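Local atomic coordinates of type IV pilus biogenesis protein PilB (Streptococcus sanguinis, PDB entry 7B7P), a protein that serves as a bimodular minor pilin of type IV pili with a direct role in adhesion, carrying a metal-binding von Willebrand factor A-like module. Residues Thr49-Tyr54 with Tyr67-Gln72; Phe137-Lys142 with Leu420-Gly425; Gln157-Ile162 with Ile209-Val214. All blocks are in the same frame, centred on the assembly; numbering follows the deposited sequence.

Contact 1 of 3, residues Thr49-Tyr54 with Tyr67-Gln72; sequences TREWSY and YVWNKQ
Arg50 and Glu51 lie over one face of the Trp69 indole, just ahead of the point where 49-54 enters an antiparallel strand pair in the mixed sheet of the pilin module. Arg50 CB is 3.7 Å from Trp69 CH2 at the six-membered end of the ring. A type II turn from Thr49 to Trp52 puts Glu51 at positive phi (72°) and lays its backbone on the indole: Glu51 CA stands 3.3 Å from the centroid of the Trp69 five-membered ring and only 11° off its normal, a CH-pi contact over the face. The glutamate side chain then runs alongside the indole in the same direction, Glu51 CG passing 3.6 Å from Trp69 CZ2, while Lys71 N approaches the opposite face, nearer the rim. With CG anti to the backbone N (chi1 -176°), the Trp69 ring is carried toward the turn, and the ring of Trp76 meets it as well. Trp52 turns away from this partner, its ring edge-to-face with Phe34. Ser53 OG accepts from Trp69 N at 3.2 Å, a side-chain bond beyond the backbone pair, and Ser53 CA makes a CH...O contact with Tyr67 O. Within these two segments the one bridged pair is Tyr54 with Tyr67, hydrogen-bonded and antiparallel, with Tyr54 CB lying 4.1 Å from Tyr67 CD1. Tyr54 N donates to Tyr67 O at 2.8 Å, and Tyr67 N returns a bond to Tyr54 O. The Tyr54 ring reaches back to the start of its own segment, where Tyr54 OH accepts from Thr49 N at 3.0 Å.

Contact 2 of 3, residues Phe137-Lys142 with Leu420-Gly425; sequences FSKVAK and LWFVSG
Lys139 runs along the ring of Phe422, the lysine chain and the phenyl passing antiparallel to one another, and its course can be followed atom by atom. Beyond CB, which makes no close approach, Lys139 CG lies 3.7 Å from Phe422 CE1 and nearly as close to CZ. CD stays near the same carbon, and Lys139 CE comes obliquely to 3.3 Å from Phe422 CE1. With the chain extended beyond CG, Lys139 NZ is carried past the ring to the last turn of helix 402-424, where it makes a weak hydrogen bond to Phe422 O at 3.3 Å. Its stronger partner is the carbonyl of Pro426, the C-terminal residue, so the ammonium group sits among carbonyls at the helix end, a setting that would probably stabilise its charge. Ser138 O meets the same phenyl ring at its edge, near the ring plane, 3.2 Å from Phe422 CZ. One residue before Ser138, Phe137 directs its CB toward the helix: Phe137 CZ touches Trp421 CB at 3.5 Å, and Phe137 CB lies 4.2 Å from Phe422 CE2. The Phe137 phenyl and the five-membered ring of Trp421 are near parallel, planes 23° apart, but with centroids 5.5 Å apart they are displaced so far that there is little overlap. Phe137 also stacks on Phe34 of the adjoining strand. Strand and helix segments run at 48° with axes 10.1 Å apart. The C-terminal end of helix 402-424 thus packs on edge strand 136-139, joining the von Willebrand factor A-like module to the pilin module.

Contact 3 of 3, residues Gln157-Ile162 with Ile209-Val214; sequences QGQMNI and IGNISV
Gln159 holds CG between its backbone N and carbonyl carbon (chi1 74°) and bends again at chi2, which swings its amide to the place where helix 191-209 ends. There Gln159 NE2 donates to Ile209 O at 2.7 Å; the acceptor lies in the plane of the Gln159 amide, while the donor is tilted 33° from the carbonyl plane of Ile209. The same Gln159 NE2 is 2.9 Å from Gly210 O, the carbonyl of the residue that leaves the helix with positive phi. Asn211 comes the other way past Gln159, its amide plane 75° from that of the glutamine, and brings Asn211 ND2 to 3.2 Å from Gln159 O. Asn211, in left-handed backbone conformation, has its N bonded to Asp234 OD2. Beyond it the two segments meet as parallel strands at Ile162 and Ile212. Asn211 O accepts from Ile162 N at 3.0 Å, and Ile162 O receives Ser213 N at 2.7 Å. Together the two bonds grip both backbone polar atoms of Ile162, the residue bridged to Ile212. The isoleucine side chains fall on one face of the sheet, with Ile162 CG2 4.0 Å from Ile212 CD1. Ile162 CD1 also looks toward Ile209 CG2, and Leu420 of the last helix packs against both Ile162 and Ile209. Strand 162-169, helix 191-209 and strand 212-219 follow one another with the two strands parallel and adjacent. The contact thus closes the base of a beta-alpha-beta crossover, the repeating unit of the Rossmann-like von Willebrand factor A fold.

How the contacts relate
Each contact mixes buried and exposed residues; the buried parts are Ser53, Tyr54 and Tyr67 in contact 1, Phe137 and Gly425 in contact 2, and Ile162, Ile209 and Ile212 in contact 3. Contact 1 joins a strand to its neighbour and the loop that follows, its centre about 28 Å from the centre of the chain, through an indole face and a short ladder. Contact 3, in the parallel part of the mixed sheet of the von Willebrand factor A-like module, combines backbone bonds, amides and aliphatic packing. Contact 2 spans the modules through aromatic rings and one lysine. Segment 420-425 touches both others: Trp52 NE1 probably donates to Ser424 O, and Leu420 packs on Gln159.

Contact 1 of 3, residues Thr49-Tyr54 with Tyr67-Gln72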
loop_
_atom_site.group_PDB
_atom_site.type_symbol
_atom_site.label_atom_id
_atom_site.label_comp_id
_atom_site.label_asym_id
_atom_site.label_seq_id
_atom_site.Cartn_x
_atom_site.Cartn_y
_atom_site.Cartn_z
ATOM N N THR A 49 2.517 -20.944 -11.181
ATOM C CA THR A 49 2.375 -19.669 -11.864
ATOM C C THR A 49 3.554 -19.471 -12.808
ATOM O O THR A 49 4.706 -19.692 -12.424
ATOM C CB THR A 49 2.312 -18.546 -10.835
ATOM O OG1 THR A 49 1.347 -18.885 -9.833
ATOM C CG2 THR A 49 1.935 -17.238 -11.487
ATOM N N ARG A 50 3.268 -19.063 -14.041
ATOM C CA ARG A 50 4.303 -19.045 -15.067
ATOM C C ARG A 50 5.351 -17.976 -14.776
ATOM O O ARG A 50 5.058 -16.933 -14.191
ATOM C CB ARG A 50 3.695 -18.797 -16.449
ATOM C CG ARG A 50 2.341 -19.449 -16.710
ATOM C CD ARG A 50 1.530 -18.566 -17.649
ATOM N NE ARG A 50 2.300 -18.269 -18.857
ATOM C CZ ARG A 50 2.252 -18.981 -19.978
ATOM N NH1 ARG A 50 1.449 -20.036 -20.063
ATOM N NH2 ARG A 50 3.005 -18.631 -21.014
ATOM N N GLU A 51 6.581 -18.250 -15.224
ATOM C CA GLU A 51 7.786 -17.425 -15.084
ATOM C C GLU A 51 8.338 -17.396 -13.661
ATOM O O GLU A 51 9.268 -16.624 -13.369
ATOM C CB GLU A 51 7.577 -15.997 -15.606
ATOM C CG GLU A 51 6.835 -15.945 -16.938
ATOM C CD GLU A 51 6.423 -14.542 -17.342
ATOM O OE1 GLU A 51 5.934 -14.378 -18.485
ATOM O OE2 GLU A 51 6.596 -13.608 -16.529
ATOM N N TRP A 52 7.814 -18.235 -12.773
ATOM C CA TRP A 52 8.384 -18.447 -11.452
ATOM C C TRP A 52 8.942 -19.861 -11.369
ATOM O O TRP A 52 8.251 -20.829 -11.707
ATOM C CB TRP A 52 7.334 -18.210 -10.364
ATOM C CG TRP A 52 6.996 -16.768 -10.253
ATOM C CD1 TRP A 52 5.944 -16.129 -10.836
ATOM C CD2 TRP A 52 7.739 -15.763 -9.544
ATOM N NE1 TRP A 52 5.978 -14.791 -10.526
ATOM C CE2 TRP A 52 7.071 -14.540 -9.737
ATOM C CE3 TRP A 52 8.895 -15.784 -8.758
ATOM C CZ2 TRP A 52 7.518 -13.347 -9.172
ATOM C CZ3 TRP A 52 9.340 -14.597 -8.196
ATOM C CH2 TRP A 52 8.651 -13.395 -8.406
ATOM N N SER A 53 10.196 -19.971 -10.943
ATOM C CA SER A 53 10.809 -21.257 -10.646
ATOM C C SER A 53 10.514 -21.651 -9.200
ATOM O O SER A 53 10.298 -20.797 -8.339
ATOM C CB SER A 53 12.311 -21.190 -10.894
ATOM O OG SER A 53 12.575 -20.375 -12.019
ATOM N N TYR A 54 10.483 -22.958 -8.944
ATOM C CA TYR A 54 10.025 -23.478 -7.663
ATOM C C TYR A 54 10.982 -24.536 -7.125
ATOM O O TYR A 54 11.657 -25.232 -7.885
ATOM C CB TYR A 54 8.619 -24.097 -7.767
ATOM C CG TYR A 54 7.492 -23.124 -8.047
ATOM C CD1 TYR A 54 7.369 -22.499 -9.285
ATOM C CD2 TYR A 54 6.530 -22.854 -7.085
ATOM C CE1 TYR A 54 6.330 -21.622 -9.545
ATOM C CE2 TYR A 54 5.492 -21.981 -7.337
ATOM C CZ TYR A 54 5.397 -21.368 -8.570
ATOM O OH TYR A 54 4.366 -20.494 -8.823
ATOM N N TYR A 67 11.702 -27.062 -10.077
ATOM C CA TYR A 67 11.038 -26.743 -11.343
ATOM C C TYR A 67 11.541 -25.385 -11.808
ATOM O O TYR A 67 11.140 -24.351 -11.272
ATOM C CB TYR A 67 9.524 -26.731 -11.177
ATOM C CG TYR A 67 8.959 -27.922 -10.447
ATOM C CD1 TYR A 67 8.986 -27.984 -9.061
ATOM C CD2 TYR A 67 8.393 -28.984 -11.142
ATOM C CE1 TYR A 67 8.470 -29.068 -8.385
ATOM C CE2 TYR A 67 7.869 -30.075 -10.475
ATOM C CZ TYR A 67 7.907 -30.109 -9.093
ATOM O OH TYR A 67 7.390 -31.187 -8.408
ATOM N N VAL A 68 12.417 -25.382 -12.821
ATOM C CA VAL A 68 13.098 -24.170 -13.279
ATOM C C VAL A 68 12.385 -23.616 -14.506
ATOM O O VAL A 68 11.929 -24.374 -15.372
ATOM C CB VAL A 68 14.584 -24.448 -13.576
ATOM C CG1 VAL A 68 15.318 -23.150 -13.879
ATOM C CG2 VAL A 68 15.231 -25.170 -12.402
ATOM N N TRP A 69 12.297 -22.286 -14.589
ATOM C CA TRP A 69 11.556 -21.637 -15.667
ATOM C C TRP A 69 12.340 -21.683 -16.974
ATOM O O TRP A 69 13.509 -21.284 -17.025
ATOM C CB TRP A 69 11.232 -20.185 -15.317
ATOM C CG TRP A 69 10.393 -19.519 -16.378
ATOM C CD1 TRP A 69 10.713 -18.407 -17.113
ATOM C CD2 TRP A 69 9.101 -19.944 -16.834
ATOM N NE1 TRP A 69 9.694 -18.111 -17.990
ATOM C CE2 TRP A 69 8.695 -19.038 -17.841
ATOM C CE3 TRP A 69 8.243 -20.993 -16.479
ATOM C CZ2 TRP A 69 7.469 -19.152 -18.491
ATOM C CZ3 TRP A 69 7.029 -21.105 -17.129
ATOM C CH2 TRP A 69 6.652 -20.189 -18.123
ATOM N N ASN A 70 11.669 -22.138 -18.039
ATOM C CA ASN A 70 12.312 -22.346 -19.333
ATOM C C ASN A 70 12.385 -21.064 -20.152
ATOM O O ASN A 70 13.452 -20.713 -20.669
ATOM C CB ASN A 70 11.562 -23.417 -20.122
ATOM C CG ASN A 70 12.484 -24.267 -20.957
ATOM O OD1 ASN A 70 13.313 -23.753 -21.716
ATOM N ND2 ASN A 70 12.361 -25.582 -20.811
ATOM N N LYS A 71 11.245 -20.382 -20.304
ATOM C CA LYS A 71 11.080 -19.160 -21.088
ATOM C C LYS A 71 11.134 -19.448 -22.584
ATOM O O LYS A 71 10.221 -19.061 -23.322
ATOM C CB LYS A 71 12.121 -18.100 -20.705
ATOM C CG LYS A 71 11.759 -16.694 -21.159
ATOM C CD LYS A 71 12.977 -15.787 -21.242
ATOM C CE LYS A 71 14.232 -16.551 -21.629
ATOM N NZ LYS A 71 15.414 -15.654 -21.639
ATOM N N GLN A 72 12.188 -20.125 -23.048
ATOM C CA GLN A 72 12.273 -20.435 -24.470
ATOM C C GLN A 72 11.388 -21.616 -24.856
ATOM O O GLN A 72 10.842 -21.631 -25.964
ATOM C CB GLN A 72 13.728 -20.682 -24.871
ATOM C CG GLN A 72 14.540 -19.396 -25.057
ATOM C CD GLN A 72 14.588 -18.928 -26.509
ATOM O OE1 GLN A 72 15.358 -19.454 -27.319
ATOM N NE2 GLN A 72 13.772 -17.926 -26.839
#

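Contact 2 of 3, residues Phe137-Lys142 with Leu420-Gly425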
loop_
_atom_site.group_PDB
_atom_site.type_symbol
_atom_site.label_atom_id
_atom_site.label_comp_id
_atom_site.label_asym_id
_atom_site.label_seq_id
_atom_site.Cartn_x
_atom_site.Cartn_y
_atom_site.Cartn_z
ATOM N N PHE A 137 9.527 -12.694 0.553
ATOM C CA PHE A 137 8.134 -12.503 0.918
ATOM C C PHE A 137 7.551 -13.836 1.328
ATOM O O PHE A 137 8.023 -14.894 0.905
ATOM C CB PHE A 137 7.316 -11.927 -0.242
ATOM C CG PHE A 137 7.984 -10.778 -0.926
ATOM C CD1 PHE A 137 7.860 -9.494 -0.432
ATOM C CD2 PHE A 137 8.759 -10.982 -2.054
ATOM C CE1 PHE A 137 8.485 -8.425 -1.062
ATOM C CE2 PHE A 137 9.386 -9.919 -2.687
ATOM C CZ PHE A 137 9.250 -8.644 -2.189
ATOM N N SER A 138 6.522 -13.775 2.159
ATOM C CA SER A 138 5.842 -14.970 2.615
ATOM C C SER A 138 4.403 -14.949 2.127
ATOM O O SER A 138 3.706 -13.934 2.259
ATOM C CB SER A 138 5.879 -15.090 4.129
ATOM O OG SER A 138 4.958 -16.074 4.540
ATOM N N LYS A 139 3.974 -16.071 1.552
ATOM C CA LYS A 139 2.591 -16.305 1.171
ATOM C C LYS A 139 2.017 -17.470 1.961
ATOM O O LYS A 139 1.212 -18.244 1.449
ATOM C CB LYS A 139 2.481 -16.557 -0.330
ATOM C CG LYS A 139 2.670 -15.301 -1.139
ATOM C CD LYS A 139 2.208 -15.458 -2.578
ATOM C CE LYS A 139 1.856 -14.103 -3.171
ATOM N NZ LYS A 139 1.659 -14.158 -4.636
ATOM N N VAL A 140 2.457 -17.618 3.207
ATOM C CA VAL A 140 1.995 -18.686 4.083
ATOM C C VAL A 140 0.869 -18.107 4.933
ATOM O O VAL A 140 1.104 -17.347 5.876
ATOM C CB VAL A 140 3.129 -19.256 4.939
ATOM C CG1 VAL A 140 2.674 -20.537 5.639
ATOM C CG2 VAL A 140 4.347 -19.530 4.074
ATOM N N ALA A 141 -0.365 -18.456 4.574
ATOM C CA ALA A 141 -1.529 -18.036 5.335
ATOM C C ALA A 141 -1.654 -18.879 6.604
ATOM O O ALA A 141 -0.855 -19.792 6.857
ATOM C CB ALA A 141 -2.795 -18.153 4.481
ATOM N N LYS A 142 -2.654 -18.542 7.424
ATOM C CA LYS A 142 -3.038 -19.385 8.555
ATOM C C LYS A 142 -1.936 -19.507 9.598
ATOM O O LYS A 142 -1.172 -18.567 9.847
ATOM C CB LYS A 142 -3.371 -20.805 8.081
ATOM C CG LYS A 142 -4.762 -21.338 8.339
ATOM C CD LYS A 142 -5.844 -20.394 7.881
ATOM C CE LYS A 142 -7.082 -21.181 7.513
ATOM N NZ LYS A 142 -8.201 -20.281 7.166
ATOM N N LEU A 420 3.189 -4.136 -5.169
ATOM C CA LEU A 420 3.617 -4.442 -6.529
ATOM C C LEU A 420 4.345 -5.781 -6.595
ATOM O O LEU A 420 4.002 -6.649 -7.406
ATOM C CB LEU A 420 4.512 -3.315 -7.047
ATOM C CG LEU A 420 4.897 -3.442 -8.519
ATOM C CD1 LEU A 420 3.655 -3.383 -9.406
ATOM C CD2 LEU A 420 5.870 -2.362 -8.895
ATOM N N TRP A 421 5.364 -5.958 -5.749
ATOM C CA TRP A 421 6.062 -7.239 -5.672
ATOM C C TRP A 421 5.097 -8.378 -5.380
ATOM O O TRP A 421 5.151 -9.433 -6.020
ATOM C CB TRP A 421 7.158 -7.170 -4.605
ATOM C CG TRP A 421 8.414 -6.657 -5.179
ATOM C CD1 TRP A 421 8.979 -5.418 -4.988
ATOM C CD2 TRP A 421 9.255 -7.346 -6.098
ATOM N NE1 TRP A 421 10.133 -5.305 -5.732
ATOM C CE2 TRP A 421 10.324 -6.478 -6.422
ATOM C CE3 TRP A 421 9.217 -8.625 -6.679
ATOM C CZ2 TRP A 421 11.342 -6.852 -7.299
ATOM C CZ3 TRP A 421 10.228 -8.992 -7.552
ATOM C CH2 TRP A 421 11.276 -8.110 -7.853
ATOM N N PHE A 422 4.183 -8.166 -4.439
ATOM C CA PHE A 422 3.324 -9.251 -3.985
ATOM C C PHE A 422 2.333 -9.685 -5.055
ATOM O O PHE A 422 1.915 -10.851 -5.070
ATOM C CB PHE A 422 2.582 -8.815 -2.731
ATOM C CG PHE A 422 2.514 -9.862 -1.684
ATOM C CD1 PHE A 422 1.563 -10.862 -1.757
ATOM C CD2 PHE A 422 3.401 -9.845 -0.615
ATOM C CE1 PHE A 422 1.496 -11.844 -0.775
ATOM C CE2 PHE A 422 3.344 -10.818 0.373
ATOM C CZ PHE A 422 2.390 -11.820 0.295
ATOM N N VAL A 423 1.934 -8.772 -5.939
ATOM C CA VAL A 423 0.917 -9.101 -6.933
ATOM C C VAL A 423 1.545 -9.648 -8.215
ATOM O O VAL A 423 0.945 -10.496 -8.886
ATOM C CB VAL A 423 0.017 -7.879 -7.209
ATOM C CG1 VAL A 423 0.716 -6.853 -8.135
ATOM C CG2 VAL A 423 -1.331 -8.329 -7.773
ATOM N N SER A 424 2.757 -9.202 -8.558
ATOM C CA SER A 424 3.508 -9.877 -9.603
ATOM C C SER A 424 3.914 -11.286 -9.185
ATOM O O SER A 424 4.233 -12.116 -10.043
ATOM C CB SER A 424 4.741 -9.057 -9.980
ATOM O OG SER A 424 4.462 -7.662 -9.988
ATOM N N GLY A 425 3.865 -11.591 -7.893
ATOM C CA GLY A 425 4.317 -12.869 -7.399
ATOM C C GLY A 425 3.533 -14.052 -7.929
ATOM O O GLY A 425 2.544 -13.911 -8.656
#

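Contact 3 of 3, residues Gln157-Ile162 with Ile209-Val214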
loop_
_atom_site.group_PDB
_atom_site.type_symbol
_atom_site.label_atom_id
_atom_site.label_comp_id
_atom_site.label_asym_id
_atom_site.label_seq_id
_atom_site.Cartn_x
_atom_site.Cartn_y
_atom_site.Cartn_z
ATOM N N GLN A 157 10.017 -8.691 -15.844
ATOM C CA GLN A 157 10.082 -7.695 -16.918
ATOM C C GLN A 157 8.657 -7.447 -17.420
ATOM O O GLN A 157 8.028 -8.315 -18.030
ATOM C CB GLN A 157 11.049 -8.135 -18.027
ATOM C CG GLN A 157 10.639 -9.303 -18.974
ATOM C CD GLN A 157 10.594 -10.692 -18.316
ATOM O OE1 GLN A 157 9.951 -10.891 -17.282
ATOM N NE2 GLN A 157 11.274 -11.661 -18.932
ATOM N N GLY A 158 8.142 -6.256 -17.134
ATOM C CA GLY A 158 6.755 -5.948 -17.425
ATOM C C GLY A 158 5.846 -6.063 -16.216
ATOM O O GLY A 158 4.969 -6.935 -16.171
ATOM N N GLN A 159 6.038 -5.190 -15.229
ATOM C CA GLN A 159 5.186 -5.208 -14.051
ATOM C C GLN A 159 3.848 -4.526 -14.358
ATOM O O GLN A 159 3.581 -4.072 -15.477
ATOM C CB GLN A 159 5.896 -4.547 -12.868
ATOM C CG GLN A 159 5.989 -3.015 -12.951
ATOM C CD GLN A 159 7.291 -2.458 -12.380
ATOM O OE1 GLN A 159 8.348 -3.080 -12.502
ATOM N NE2 GLN A 159 7.219 -1.278 -11.760
ATOM N N MET A 160 2.993 -4.455 -13.342
ATOM C CA MET A 160 1.696 -3.822 -13.478
ATOM C C MET A 160 1.839 -2.301 -13.460
ATOM O O MET A 160 2.877 -1.745 -13.076
ATOM C CB MET A 160 0.771 -4.304 -12.371
ATOM C CG MET A 160 0.370 -5.765 -12.521
ATOM S SD MET A 160 0.472 -6.430 -14.209
ATOM C CE MET A 160 2.135 -7.116 -14.256
ATOM N N ASN A 161 0.793 -1.623 -13.918
ATOM C CA ASN A 161 0.743 -0.175 -13.814
ATOM C C ASN A 161 0.124 0.222 -12.480
ATOM O O ASN A 161 -0.700 -0.502 -11.911
ATOM C CB ASN A 161 -0.044 0.430 -14.976
ATOM C CG ASN A 161 0.397 -0.126 -16.314
ATOM O OD1 ASN A 161 1.514 0.133 -16.761
ATOM N ND2 ASN A 161 -0.472 -0.909 -16.955
ATOM N N ILE A 162 0.551 1.374 -11.971
ATOM C CA ILE A 162 0.122 1.865 -10.670
ATOM C C ILE A 162 -0.296 3.321 -10.813
ATOM O O ILE A 162 0.456 4.140 -11.353
ATOM C CB ILE A 162 1.240 1.735 -9.618
ATOM C CG1 ILE A 162 1.519 0.264 -9.300
ATOM C CG2 ILE A 162 0.887 2.525 -8.375
ATOM C CD1 ILE A 162 2.803 0.047 -8.480
ATOM N N ILE A 209 10.023 3.070 -8.417
ATOM C CA ILE A 209 9.228 1.865 -8.644
ATOM C C ILE A 209 9.019 1.615 -10.136
ATOM O O ILE A 209 8.922 0.459 -10.572
ATOM C CB ILE A 209 7.881 1.965 -7.899
ATOM C CG1 ILE A 209 8.089 2.481 -6.470
ATOM C CG2 ILE A 209 7.185 0.622 -7.871
ATOM C CD1 ILE A 209 6.865 2.361 -5.587
ATOM N N GLY A 210 8.953 2.680 -10.943
ATOM C CA GLY A 210 8.614 2.562 -12.353
ATOM C C GLY A 210 7.169 2.174 -12.623
ATOM O O GLY A 210 6.530 1.521 -11.792
ATOM N N ASN A 211 6.640 2.577 -13.782
ATOM C CA ASN A 211 5.312 2.156 -14.235
ATOM C C ASN A 211 4.221 2.676 -13.296
ATOM O O ASN A 211 3.310 1.952 -12.881
ATOM C CB ASN A 211 5.241 0.635 -14.380
ATOM C CG ASN A 211 4.921 0.206 -15.788
ATOM O OD1 ASN A 211 4.865 1.035 -16.706
ATOM N ND2 ASN A 211 4.699 -1.092 -15.973
ATOM N N ILE A 212 4.311 3.963 -12.986
ATOM C CA ILE A 212 3.581 4.531 -11.869
ATOM C C ILE A 212 3.220 5.963 -12.234
ATOM O O ILE A 212 4.104 6.785 -12.497
ATOM C CB ILE A 212 4.405 4.461 -10.568
ATOM C CG1 ILE A 212 3.758 5.248 -9.432
ATOM C CG2 ILE A 212 5.855 4.873 -10.809
ATOM C CD1 ILE A 212 4.193 4.719 -8.061
ATOM N N SER A 213 1.923 6.248 -12.301
ATOM C CA SER A 213 1.460 7.584 -12.635
ATOM C C SER A 213 0.693 8.201 -11.473
ATOM O O SER A 213 0.164 7.510 -10.601
ATOM C CB SER A 213 0.605 7.581 -13.912
ATOM O OG SER A 213 -0.147 6.399 -14.004
ATOM N N VAL A 214 0.672 9.526 -11.460
ATOM C CA VAL A 214 0.150 10.296 -10.347
ATOM C C VAL A 214 -0.656 11.466 -10.900
ATOM O O VAL A 214 -0.424 11.929 -12.021
ATOM C CB VAL A 214 1.298 10.794 -9.429
ATOM C CG1 VAL A 214 2.278 9.665 -9.101
ATOM C CG2 VAL A 214 2.054 11.924 -10.093
#